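Local coordinates for protein succinyl-CoA ligase (ADP-forming) subunit alpha (Methanosaeta concilii, PDB 6HXI) that binds coenzyme A and joins a CoA-ligase-type alpha/beta region to a helical citrate-synthase-like region within one chain of an eight-chain assembly, at residues 13-18 / 81-87; 154-160 / 182-186; 211-216 / 238-242; 501-506 / 538-544. All blocks are in the same frame, centred on the assembly; numbering follows the deposited sequence.

In the fold
Followed from the N terminus, the chain closes four loops in series; none encloses or crosses another. Interaction 1 pairs the first strand, 15-18, with strand 83-86 inside the seven-stranded sheet, after two helices and three further strands have intervened. Interaction 2 brings the turn leading into helix 158-163 against helix 179-192, with strand 172-176 between them in the sequence. Interaction 3 joins helices 212-221 and 239-247 across the passage through strand 227-233. The centres of these three lie about 20 to 24 Å apart. Interaction 4 belongs to the remote helical region, on the opposite side of the chain's centre, and packs helices 500-512 and 540-555 about 71 Å from interaction 1, centre to centre.

Interaction 1 (13-18 / 81-87); sequences TKAFVY and ADVMVNF. With COA (coenzyme A), chain G.
Tyr18 N reaches Val85 O at 2.7 Å, the shortest bond between the two strands, and the CA of Val17 leans on the same carbonyl. The pairing is parallel: Phe16 bonds Val83 O through its N and takes Val85 N on its own O at 2.8 Å, almost straight at 175°. One step on, Phe87 N closes onto Tyr18 O. At the N-terminal side of the pairing Lys14 O holds Asp82 N weakly, and water fills in: Asp82 OD1 receives water 1, 2.8 Å away, which also bonds Thr13 OG1, a group that has Asp10 N as another partner.

Side chains alternate. Ala15, Val17, Val83 and Val85 share one face, toward Phe149 and helix 22-34; Phe16, Tyr18, Met84 and Asn86 share the other. The Phe16 ring lies flat over Ala81, whose CB stands over the face, 3.7 Å from the ring centroid, a CH-pi contact. Tyr18 and Met84 both carry CG anti to the backbone N (chi1 -172° and -173°), and on neighbouring positions of one sheet face the matching torsions let them lie alongside each other; Met84 SD sits obliquely beside the tyrosine ring, a Met-aromatic contact. Past the strand end, Phe87 O comes within 3.4 Å of coenzyme A CEP. A pocket residue placed just past the C-terminal end of a central parallel strand is typical of Rossmann-like alpha/beta domains, here with coenzyme A bound.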
# COMPACT_ATOMS: atom_id res chain seq x y z
N THR B 13 -7.65 39.82 -33.47
CA THR B 13 -6.49 39.94 -32.57
C THR B 13 -6.33 38.69 -31.69
O THR B 13 -7.28 38.25 -31.05
CB THR B 13 -6.60 41.20 -31.74
OG1 THR B 13 -6.53 42.32 -32.61
CG2 THR B 13 -5.54 41.31 -30.68
N LYS B 14 -5.12 38.13 -31.70
CA LYS B 14 -4.69 36.98 -30.91
C LYS B 14 -3.56 37.46 -29.99
O LYS B 14 -2.71 38.28 -30.39
CB LYS B 14 -4.25 35.82 -31.82
CG LYS B 14 -5.41 35.12 -32.51
CD LYS B 14 -6.21 34.24 -31.55
CE LYS B 14 -7.09 33.28 -32.29
NZ LYS B 14 -7.57 32.19 -31.40
N ALA B 15 -3.59 37.00 -28.75
CA ALA B 15 -2.70 37.47 -27.72
C ALA B 15 -2.10 36.37 -26.85
O ALA B 15 -2.62 35.25 -26.79
CB ALA B 15 -3.44 38.46 -26.81
N PHE B 16 -1.00 36.73 -26.15
CA PHE B 16 -0.38 35.92 -25.13
C PHE B 16 -0.63 36.64 -23.84
O PHE B 16 -0.63 37.87 -23.80
CB PHE B 16 1.14 35.82 -25.33
CG PHE B 16 1.61 35.18 -26.61
CD1 PHE B 16 1.22 33.89 -26.96
CD2 PHE B 16 2.53 35.83 -27.43
CE1 PHE B 16 1.71 33.28 -28.12
CE2 PHE B 16 2.99 35.24 -28.60
CZ PHE B 16 2.60 33.95 -28.93
N VAL B 17 -0.89 35.89 -22.79
CA VAL B 17 -1.03 36.45 -21.46
C VAL B 17 0.21 35.97 -20.73
O VAL B 17 0.38 34.77 -20.54
CB VAL B 17 -2.35 36.03 -20.75
CG1 VAL B 17 -2.35 36.47 -19.28
CG2 VAL B 17 -3.57 36.59 -21.47
N TYR B 18 1.12 36.90 -20.41
CA TYR B 18 2.33 36.59 -19.64
C TYR B 18 1.96 36.70 -18.16
O TYR B 18 1.58 37.79 -17.68
CB TYR B 18 3.50 37.56 -19.98
CG TYR B 18 4.79 37.12 -19.33
CD1 TYR B 18 5.03 37.39 -17.98
CD2 TYR B 18 5.72 36.36 -20.02
CE1 TYR B 18 6.17 36.93 -17.35
CE2 TYR B 18 6.88 35.89 -19.40
CZ TYR B 18 7.09 36.17 -18.06
OH TYR B 18 8.23 35.74 -17.44
N ALA B 81 -0.20 35.57 -32.97
CA ALA B 81 -0.42 36.38 -31.78
C ALA B 81 0.55 37.58 -31.81
O ALA B 81 1.77 37.38 -31.77
CB ALA B 81 -0.22 35.53 -30.52
N ASP B 82 0.02 38.79 -31.95
CA ASP B 82 0.82 40.02 -32.06
C ASP B 82 0.72 40.94 -30.81
O ASP B 82 1.34 42.00 -30.76
CB ASP B 82 0.49 40.78 -33.36
CG ASP B 82 -0.79 41.60 -33.33
OD1 ASP B 82 -1.81 41.10 -32.78
OD2 ASP B 82 -0.80 42.72 -33.88
N VAL B 83 -0.06 40.50 -29.82
CA VAL B 83 -0.25 41.22 -28.57
C VAL B 83 0.26 40.39 -27.39
O VAL B 83 -0.03 39.19 -27.34
CB VAL B 83 -1.74 41.60 -28.37
CG1 VAL B 83 -1.97 42.29 -27.02
CG2 VAL B 83 -2.25 42.48 -29.51
N MET B 84 0.97 41.03 -26.43
CA MET B 84 1.30 40.39 -25.16
C MET B 84 0.72 41.22 -24.00
O MET B 84 1.01 42.41 -23.90
CB MET B 84 2.80 40.14 -24.94
CG MET B 84 3.04 39.32 -23.67
SD MET B 84 4.74 38.80 -23.41
CE MET B 84 5.34 40.07 -22.26
N VAL B 85 -0.10 40.57 -23.13
CA VAL B 85 -0.67 41.16 -21.91
C VAL B 85 0.27 40.71 -20.83
O VAL B 85 0.33 39.52 -20.51
CB VAL B 85 -2.15 40.74 -21.67
CG1 VAL B 85 -2.71 41.41 -20.42
CG2 VAL B 85 -3.03 41.05 -22.89
N ASN B 86 1.12 41.65 -20.34
CA ASN B 86 2.19 41.38 -19.40
C ASN B 86 1.82 41.64 -17.95
O ASN B 86 1.78 42.80 -17.51
CB ASN B 86 3.46 42.16 -19.81
CG ASN B 86 4.72 41.79 -19.05
OD1 ASN B 86 4.72 40.93 -18.19
ND2 ASN B 86 5.84 42.38 -19.40
N PHE B 87 1.58 40.56 -17.19
CA PHE B 87 1.25 40.63 -15.76
C PHE B 87 2.45 40.36 -14.87
O PHE B 87 2.27 40.03 -13.70
CB PHE B 87 0.14 39.65 -15.39
CG PHE B 87 -1.23 40.08 -15.83
CD1 PHE B 87 -1.96 41.01 -15.10
CD2 PHE B 87 -1.84 39.48 -16.92
CE1 PHE B 87 -3.24 41.39 -15.49
CE2 PHE B 87 -3.13 39.86 -17.31
CZ PHE B 87 -3.81 40.84 -16.62
N1A COA G . 9.55 31.21 -3.68
C2A COA G . 10.20 32.27 -4.15
N3A COA G . 9.71 33.33 -4.81
C4A COA G . 8.39 33.20 -5.01
C5A COA G . 7.59 32.16 -4.59
C6A COA G . 8.21 31.13 -3.85
N6A COA G . 7.55 30.11 -3.30
N7A COA G . 6.29 32.30 -5.06
C8A COA G . 6.34 33.42 -5.75
N9A COA G . 7.57 34.02 -5.76
C1B COA G . 7.97 35.24 -6.46
C2B COA G . 7.71 35.26 -7.96
O2B COA G . 8.75 34.58 -8.67
C3B COA G . 7.71 36.77 -8.22
O3B COA G . 9.05 37.30 -8.30
P3B COA G . 9.43 38.62 -9.12
O7A COA G . 8.52 39.70 -8.65
O8A COA G . 10.87 38.87 -8.83
O9A COA G . 9.27 38.25 -10.61
C4B COA G . 7.15 37.37 -6.93
O4B COA G . 7.23 36.33 -5.93
C5B COA G . 5.74 37.90 -7.02
O5B COA G . 4.95 36.92 -7.72
P1A COA G . 3.85 37.36 -8.85
O1A COA G . 2.88 36.29 -9.20
O2A COA G . 4.50 38.00 -10.06
O3A COA G . 3.17 38.49 -7.95
P2A COA G . 1.88 39.43 -7.91
O4A COA G . 0.79 38.74 -7.20
O5A COA G . 2.32 40.66 -7.16
O6A COA G . 1.48 39.76 -9.45
CBP COA G . 0.90 41.83 -10.61
CCP COA G . 2.02 40.89 -10.15
CDP COA G . 1.53 42.99 -11.39
CEP COA G . -0.11 41.09 -11.52
CAP COA G . 0.15 42.36 -9.35
OAP COA G . 1.07 42.79 -8.36
C9P COA G . -0.89 43.44 -9.58
O9P COA G . -2.02 43.13 -9.97
N8P COA G . -0.52 44.71 -9.33
C7P COA G . -1.37 45.85 -9.59
C6P COA G . -0.80 46.74 -10.67
C5P COA G . -1.63 47.99 -10.88
O5P COA G . -2.28 48.48 -9.96
N4P COA G . -1.63 48.49 -12.11
C3P COA G . -2.46 49.62 -12.51
C2P COA G . -3.89 49.22 -12.82
S1P COA G . -4.67 50.72 -13.48
O HOH W 1 -3.93 42.83 -33.11
O HOH W 2 -2.95 38.92 -33.81

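Interaction 2 (154-160 / 182-186); sequences TAGTIEN and LNEAF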
# COMPACT_ATOMS: atom_id res chain seq x y z
N THR B 154 -9.35 44.90 -18.16
CA THR B 154 -10.01 46.14 -18.61
C THR B 154 -11.52 45.99 -18.70
O THR B 154 -12.01 45.08 -19.37
CB THR B 154 -9.43 46.64 -19.91
OG1 THR B 154 -8.02 46.76 -19.74
CG2 THR B 154 -10.02 47.97 -20.35
N ALA B 155 -12.24 46.89 -17.99
CA ALA B 155 -13.70 47.03 -17.92
C ALA B 155 -14.41 46.02 -17.01
O ALA B 155 -15.62 45.89 -17.06
CB ALA B 155 -14.33 47.04 -19.31
N GLY B 156 -13.65 45.38 -16.13
CA GLY B 156 -14.14 44.54 -15.05
C GLY B 156 -15.06 43.38 -15.34
O GLY B 156 -14.72 42.49 -16.12
N THR B 157 -16.18 43.33 -14.62
CA THR B 157 -17.14 42.21 -14.70
C THR B 157 -17.94 42.20 -15.99
O THR B 157 -18.13 43.25 -16.60
CB THR B 157 -18.06 42.19 -13.46
OG1 THR B 157 -18.93 43.33 -13.48
CG2 THR B 157 -17.27 42.17 -12.15
N ILE B 158 -18.48 41.01 -16.35
CA ILE B 158 -19.34 40.88 -17.54
C ILE B 158 -20.63 41.70 -17.37
O ILE B 158 -21.14 42.25 -18.35
CB ILE B 158 -19.56 39.38 -17.92
CG1 ILE B 158 -18.36 38.85 -18.73
CG2 ILE B 158 -20.84 39.12 -18.69
CD1 ILE B 158 -18.13 39.44 -20.13
N GLU B 159 -21.10 41.85 -16.11
CA GLU B 159 -22.27 42.68 -15.79
C GLU B 159 -21.99 44.14 -16.17
O GLU B 159 -22.80 44.78 -16.84
CB GLU B 159 -22.63 42.56 -14.29
CG GLU B 159 -23.52 41.35 -14.00
CD GLU B 159 -23.48 40.77 -12.60
OE1 GLU B 159 -24.48 40.12 -12.21
OE2 GLU B 159 -22.45 40.91 -11.91
N ASN B 160 -20.80 44.64 -15.80
CA ASN B 160 -20.34 45.98 -16.15
C ASN B 160 -20.17 46.12 -17.67
O ASN B 160 -20.58 47.15 -18.21
CB ASN B 160 -19.04 46.32 -15.41
CG ASN B 160 -18.54 47.71 -15.71
OD1 ASN B 160 -19.16 48.72 -15.37
ND2 ASN B 160 -17.47 47.77 -16.45
N LEU B 182 -10.79 54.94 -16.46
CA LEU B 182 -11.08 54.44 -17.81
C LEU B 182 -12.41 53.66 -17.75
O LEU B 182 -13.24 53.79 -18.64
CB LEU B 182 -9.92 53.55 -18.33
CG LEU B 182 -10.11 52.76 -19.64
CD1 LEU B 182 -9.88 53.64 -20.84
CD2 LEU B 182 -9.15 51.60 -19.71
N ASN B 183 -12.63 52.93 -16.66
CA ASN B 183 -13.85 52.15 -16.48
C ASN B 183 -15.04 53.03 -16.15
O ASN B 183 -16.13 52.79 -16.66
CB ASN B 183 -13.67 51.01 -15.48
CG ASN B 183 -14.71 49.93 -15.62
OD1 ASN B 183 -15.37 49.80 -16.66
ND2 ASN B 183 -14.87 49.12 -14.57
N GLU B 184 -14.83 54.05 -15.32
CA GLU B 184 -15.86 55.04 -15.01
C GLU B 184 -16.21 55.81 -16.31
O GLU B 184 -17.39 56.02 -16.58
CB GLU B 184 -15.40 56.01 -13.90
CG GLU B 184 -16.53 56.80 -13.26
CD GLU B 184 -17.55 55.97 -12.50
OE1 GLU B 184 -18.77 56.23 -12.67
OE2 GLU B 184 -17.15 55.04 -11.78
N ALA B 185 -15.19 56.16 -17.11
CA ALA B 185 -15.38 56.87 -18.39
C ALA B 185 -16.20 56.03 -19.37
O ALA B 185 -17.05 56.58 -20.04
CB ALA B 185 -14.04 57.24 -19.01
N PHE B 186 -15.97 54.71 -19.43
CA PHE B 186 -16.76 53.80 -20.28
C PHE B 186 -18.26 53.90 -19.94
O PHE B 186 -19.09 54.01 -20.85
CB PHE B 186 -16.24 52.35 -20.16
CG PHE B 186 -14.93 52.06 -20.86
CD1 PHE B 186 -14.41 52.96 -21.81
CD2 PHE B 186 -14.21 50.91 -20.60
CE1 PHE B 186 -13.19 52.70 -22.45
CE2 PHE B 186 -13.00 50.65 -21.25
CZ PHE B 186 -12.51 51.54 -22.18
O HOH W 3 -18.23 51.02 -16.79
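Asn160 and Asn183 both swing their amides out with CG anti to the backbone N (chi1 -179° and -160°), and the two side chains meet from opposite directions. Their amide planes stand nearly perpendicular, 86° apart. Asn160 ND2 donates to Asn183 OD1 at 2.9 Å, arriving in the carbonyl plane on a lone pair, and also to Ala155 O at 2.7 Å, where it comes in from above the carbonyl plane. Water 3 is hydrogen-bonded to Asn160 OD1 (2.9 Å) and to Asn183 O, bridging the segments. Asn160 itself sits in the first turn of helix 158-163, and its N bonds Thr157 OG1, the N-cap of that helix.

Beside this polar patch is an oily one. Thr154 CG2 touches Leu182 CD2 at 3.8 Å, and together with Ala155 CB it meets the edge of the Phe186 ring; Met144 packs against the same group. The far end of Asn183 faces another protein, since its ND2 bonds Ile342 O of the citrate lyase chain. Both amides therefore have a fixed flip: Asn160 ND2 faces two acceptors while its OD1 takes a water, and Asn183 receives on oxygen here while giving nitrogen to the neighbouring chain.

Interaction 3 (211-216 / 238-242); sequences NMLDHI and DEYMI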
# COMPACT_ATOMS: atom_id res chain seq x y z
N ASN B 211 2.44 57.82 -25.17
CA ASN B 211 1.80 59.04 -24.70
C ASN B 211 0.36 59.06 -25.19
O ASN B 211 0.00 58.29 -26.08
CB ASN B 211 2.59 60.27 -25.19
CG ASN B 211 3.91 60.40 -24.45
OD1 ASN B 211 4.97 60.01 -24.94
ND2 ASN B 211 3.85 60.85 -23.19
N MET B 212 -0.48 59.92 -24.60
CA MET B 212 -1.87 60.01 -25.00
C MET B 212 -2.01 60.36 -26.48
O MET B 212 -2.87 59.78 -27.15
CB MET B 212 -2.64 61.04 -24.15
CG MET B 212 -2.99 60.55 -22.77
SD MET B 212 -3.78 61.90 -21.86
CE MET B 212 -4.24 61.12 -20.50
N LEU B 213 -1.15 61.28 -26.99
CA LEU B 213 -1.19 61.72 -28.40
C LEU B 213 -1.02 60.59 -29.39
O LEU B 213 -1.69 60.61 -30.42
CB LEU B 213 -0.20 62.87 -28.70
CG LEU B 213 -0.28 63.47 -30.13
CD1 LEU B 213 -1.65 64.12 -30.41
CD2 LEU B 213 0.87 64.43 -30.38
N ASP B 214 -0.17 59.58 -29.09
CA ASP B 214 0.05 58.41 -29.96
C ASP B 214 -1.31 57.79 -30.32
O ASP B 214 -1.62 57.66 -31.52
CB ASP B 214 0.96 57.37 -29.27
CG ASP B 214 2.31 57.88 -28.78
OD1 ASP B 214 2.57 59.10 -28.90
OD2 ASP B 214 3.10 57.05 -28.26
N HIS B 215 -2.13 57.51 -29.27
CA HIS B 215 -3.47 56.94 -29.38
C HIS B 215 -4.45 57.92 -30.00
O HIS B 215 -5.20 57.49 -30.86
CB HIS B 215 -3.96 56.37 -28.05
CG HIS B 215 -2.96 55.43 -27.44
ND1 HIS B 215 -2.78 54.15 -27.92
CD2 HIS B 215 -2.06 55.65 -26.45
CE1 HIS B 215 -1.80 53.62 -27.21
NE2 HIS B 215 -1.34 54.48 -26.31
N ILE B 216 -4.39 59.24 -29.63
CA ILE B 216 -5.28 60.27 -30.19
C ILE B 216 -5.09 60.37 -31.72
O ILE B 216 -6.07 60.51 -32.46
CB ILE B 216 -5.18 61.64 -29.46
CG1 ILE B 216 -5.77 61.54 -28.04
CG2 ILE B 216 -5.91 62.76 -30.26
CD1 ILE B 216 -5.59 62.75 -27.12
N ASP B 238 2.68 65.77 -20.95
CA ASP B 238 2.05 64.91 -21.96
C ASP B 238 0.90 65.61 -22.70
O ASP B 238 0.88 65.59 -23.93
CB ASP B 238 1.58 63.59 -21.30
CG ASP B 238 0.74 62.64 -22.17
OD1 ASP B 238 -0.42 62.98 -22.47
OD2 ASP B 238 1.21 61.51 -22.44
N GLU B 239 -0.03 66.24 -21.96
CA GLU B 239 -1.22 66.92 -22.50
C GLU B 239 -0.87 68.09 -23.43
O GLU B 239 -1.65 68.43 -24.32
CB GLU B 239 -2.19 67.35 -21.38
CG GLU B 239 -2.77 66.19 -20.58
CD GLU B 239 -1.95 65.65 -19.42
OE1 GLU B 239 -0.72 65.89 -19.35
OE2 GLU B 239 -2.55 64.95 -18.56
N TYR B 240 0.35 68.65 -23.27
CA TYR B 240 0.86 69.73 -24.12
C TYR B 240 1.23 69.22 -25.52
O TYR B 240 1.37 70.03 -26.43
CB TYR B 240 2.00 70.50 -23.44
CG TYR B 240 1.49 71.33 -22.28
CD1 TYR B 240 0.83 72.54 -22.50
CD2 TYR B 240 1.62 70.88 -20.97
CE1 TYR B 240 0.32 73.28 -21.43
CE2 TYR B 240 1.13 71.62 -19.90
CZ TYR B 240 0.47 72.81 -20.14
OH TYR B 240 -0.03 73.54 -19.09
N MET B 241 1.33 67.88 -25.71
CA MET B 241 1.58 67.30 -27.03
C MET B 241 0.28 67.37 -27.81
O MET B 241 0.29 67.65 -29.01
CB MET B 241 2.06 65.83 -26.93
CG MET B 241 3.47 65.67 -26.39
SD MET B 241 3.81 63.98 -25.82
CE MET B 241 3.96 63.12 -27.42
N ILE B 242 -0.86 67.15 -27.10
CA ILE B 242 -2.22 67.17 -27.64
C ILE B 242 -2.60 68.57 -28.03
O ILE B 242 -3.03 68.77 -29.17
CB ILE B 242 -3.25 66.51 -26.67
CG1 ILE B 242 -2.82 65.06 -26.27
CG2 ILE B 242 -4.68 66.53 -27.26
CD1 ILE B 242 -3.24 64.67 -24.88
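The amide of Asn211 and the carboxylate of Asp238 run antiparallel alongside one another, their planes 44° apart. Asn211 ND2 points its N-H straight at Asp238 OD2, 2.8 Å away, with the oxygen exactly in the amide plane; the carboxylate is met on its anti side, 27° out of its own plane. The two helices, 212-221 and 239-247, are the connections of successive beta-alpha-beta crossovers, from strand 196-201 to 227-233 and from 227-233 to 255-260, in the parallel part of the sheet, and the contact ties their beginnings together.

OD2 has a second donor, Met212 N, 3.2 Å away, which it meets with its syn lone pair. One carboxylate oxygen thus grips both a side-chain amide and a backbone N-H at the start of helix 212-221. Tyr126 of the citrate lyase chain packs against Asn211 and Asp238.

Further along, the helices mesh through aliphatic groups. Ile242 CG1 meets Ile216 CD1 at 3.7 Å, the two side chains crossing at about a right angle, and Ile242 CD1 touches Met212 CB. Leu213 CD2 rests on Met241 CB and Met241 O. Met241 bends at chi3 (73°) and lays its sulfur 3.8 Å from Asn211 CG. Asp238 OD1 is buried and has no polar partner in the model: it lies against the Met212 side chain, 3.4 Å from CB and 3.6 Å from SD.

Interaction 4 (501-506 / 538-544); sequences RVQLLI and LNVDGCI
Val540 pushes its CG2 methyl against one face of the Arg501 guanidinium, 3.3 Å from its plane and toward the rim, and 3.4 Å from Arg501 CB. The arginine bends at chi3 (-81°), and its chain crosses the valine at about a right angle, so aliphatic stem and flat head both wrap the same methyl. The reverse fit comes from Val502. Its CG2 drops into the shallow hollow where the second helix begins, 3.4 Å from Val540 N and equally close to Asn539 C, while also touching Val540 CG2 at 3.7 Å.

One turn on, Leu505 fills the next dip: its CD1 lies 3.8 Å from Ile544 CG1 and also reaches Val540 CG1. Cys543 points into the groove between Leu505 and Ile506, although its sulfur is modelled in two positions and its close approaches there are doubtful. Ile506 CD1 meets Leu538 CD2. No hydrogen bond spans the interface. Asn539, the N-cap, takes Gly542 N on its OD1 and so closes the helix start that Val502 faces.

The two helix segments run nearly parallel, 15° apart, with axes 9.2 Å from each other at closest. Helix 399-412 packs on Leu505, Val540 and Ile544, helix 453-466 also touches Ile544, and helix 517-530 backs Ile506 and Leu538, placing the pair within the helical bundle of the citrate-synthase-like region, with Arg501 at the border to the second subunit.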
# COMPACT_ATOMS: atom_id res chain seq x y z
N ARG B 501 9.09 -6.36 28.14
CA ARG B 501 8.08 -5.51 27.50
C ARG B 501 6.76 -5.56 28.28
O ARG B 501 6.14 -4.51 28.48
CB ARG B 501 7.83 -5.93 26.04
CG ARG B 501 9.05 -5.93 25.13
CD ARG B 501 8.69 -6.01 23.64
NE ARG B 501 8.38 -7.37 23.17
CZ ARG B 501 7.70 -7.63 22.05
NH1 ARG B 501 7.25 -6.64 21.28
NH2 ARG B 501 7.44 -8.89 21.71
N VAL B 502 6.37 -6.77 28.75
CA VAL B 502 5.16 -7.08 29.52
C VAL B 502 5.28 -6.50 30.87
O VAL B 502 4.33 -5.88 31.36
CB VAL B 502 4.90 -8.62 29.60
CG1 VAL B 502 3.82 -8.97 30.63
CG2 VAL B 502 4.57 -9.22 28.25
N GLN B 503 6.41 -6.73 31.53
CA GLN B 503 6.59 -6.30 32.90
C GLN B 503 6.61 -4.79 33.02
O GLN B 503 6.01 -4.26 33.95
CB GLN B 503 7.81 -6.96 33.55
CG GLN B 503 7.75 -7.07 35.09
CD GLN B 503 6.42 -7.53 35.67
OE1 GLN B 503 6.01 -8.71 35.56
NE2 GLN B 503 5.72 -6.60 36.32
N LEU B 504 7.22 -4.11 32.04
CA LEU B 504 7.25 -2.65 31.97
C LEU B 504 5.80 -2.09 31.89
O LEU B 504 5.48 -1.17 32.62
CB LEU B 504 8.09 -2.18 30.77
CG LEU B 504 9.62 -2.27 31.00
CD1 LEU B 504 10.37 -2.70 29.71
CD2 LEU B 504 10.17 -0.96 31.58
N LEU B 505 4.94 -2.72 31.06
CA LEU B 505 3.53 -2.34 30.85
C LEU B 505 2.67 -2.61 32.06
O LEU B 505 1.94 -1.73 32.51
CB LEU B 505 2.95 -3.03 29.61
CG LEU B 505 3.43 -2.57 28.26
CD1 LEU B 505 3.09 -3.56 27.20
CD2 LEU B 505 2.86 -1.19 27.89
N ILE B 506 2.79 -3.80 32.63
CA ILE B 506 2.06 -4.16 33.83
C ILE B 506 2.50 -3.35 35.06
O ILE B 506 1.63 -2.96 35.86
CB ILE B 506 2.19 -5.68 34.09
CG1 ILE B 506 1.33 -6.49 33.10
CG2 ILE B 506 1.87 -6.01 35.56
CD1 ILE B 506 1.26 -8.06 33.43
N LEU B 538 1.25 -14.15 29.97
CA LEU B 538 0.53 -13.07 29.32
C LEU B 538 1.61 -12.37 28.49
O LEU B 538 2.61 -11.91 29.04
CB LEU B 538 -0.04 -12.15 30.41
CG LEU B 538 -1.16 -11.21 30.04
CD1 LEU B 538 -2.38 -11.94 29.42
CD2 LEU B 538 -1.55 -10.39 31.27
N ASN B 539 1.49 -12.45 27.16
CA ASN B 539 2.46 -11.85 26.25
C ASN B 539 2.19 -10.32 26.06
O ASN B 539 1.24 -9.78 26.64
CB ASN B 539 2.52 -12.65 24.93
CG ASN B 539 1.29 -12.57 24.05
OD1 ASN B 539 0.66 -11.53 23.91
ND2 ASN B 539 0.97 -13.65 23.38
N VAL B 540 3.05 -9.64 25.26
CA VAL B 540 2.99 -8.18 25.00
C VAL B 540 1.66 -7.78 24.38
O VAL B 540 1.08 -6.79 24.82
CB VAL B 540 4.22 -7.63 24.20
CG1 VAL B 540 4.24 -6.11 24.20
CG2 VAL B 540 5.51 -8.12 24.81
N ASP B 541 1.20 -8.53 23.35
CA ASP B 541 -0.05 -8.25 22.66
C ASP B 541 -1.26 -8.36 23.58
O ASP B 541 -2.12 -7.49 23.52
CB ASP B 541 -0.21 -9.13 21.40
CG ASP B 541 0.73 -8.72 20.27
OD1 ASP B 541 1.78 -8.11 20.57
OD2 ASP B 541 0.42 -9.02 19.10
N GLY B 542 -1.27 -9.36 24.45
CA GLY B 542 -2.32 -9.54 25.44
C GLY B 542 -2.36 -8.40 26.42
O GLY B 542 -3.43 -7.84 26.67
N CYS B 543 -1.19 -8.04 26.92
CA CYS B 543 -0.96 -6.97 27.86
C CYS B 543 -1.51 -5.62 27.34
O CYS B 543 -2.18 -4.92 28.09
CB CYS B 543 0.52 -6.88 28.19
SG CYS B 543 0.87 -5.99 29.72
N ILE B 544 -1.26 -5.28 26.06
CA ILE B 544 -1.71 -4.02 25.45
C ILE B 544 -3.23 -3.99 25.32
O ILE B 544 -3.83 -3.01 25.76
CB ILE B 544 -0.97 -3.72 24.11
CG1 ILE B 544 0.54 -3.47 24.37
CG2 ILE B 544 -1.61 -2.56 23.32
CD1 ILE B 544 1.38 -3.74 23.12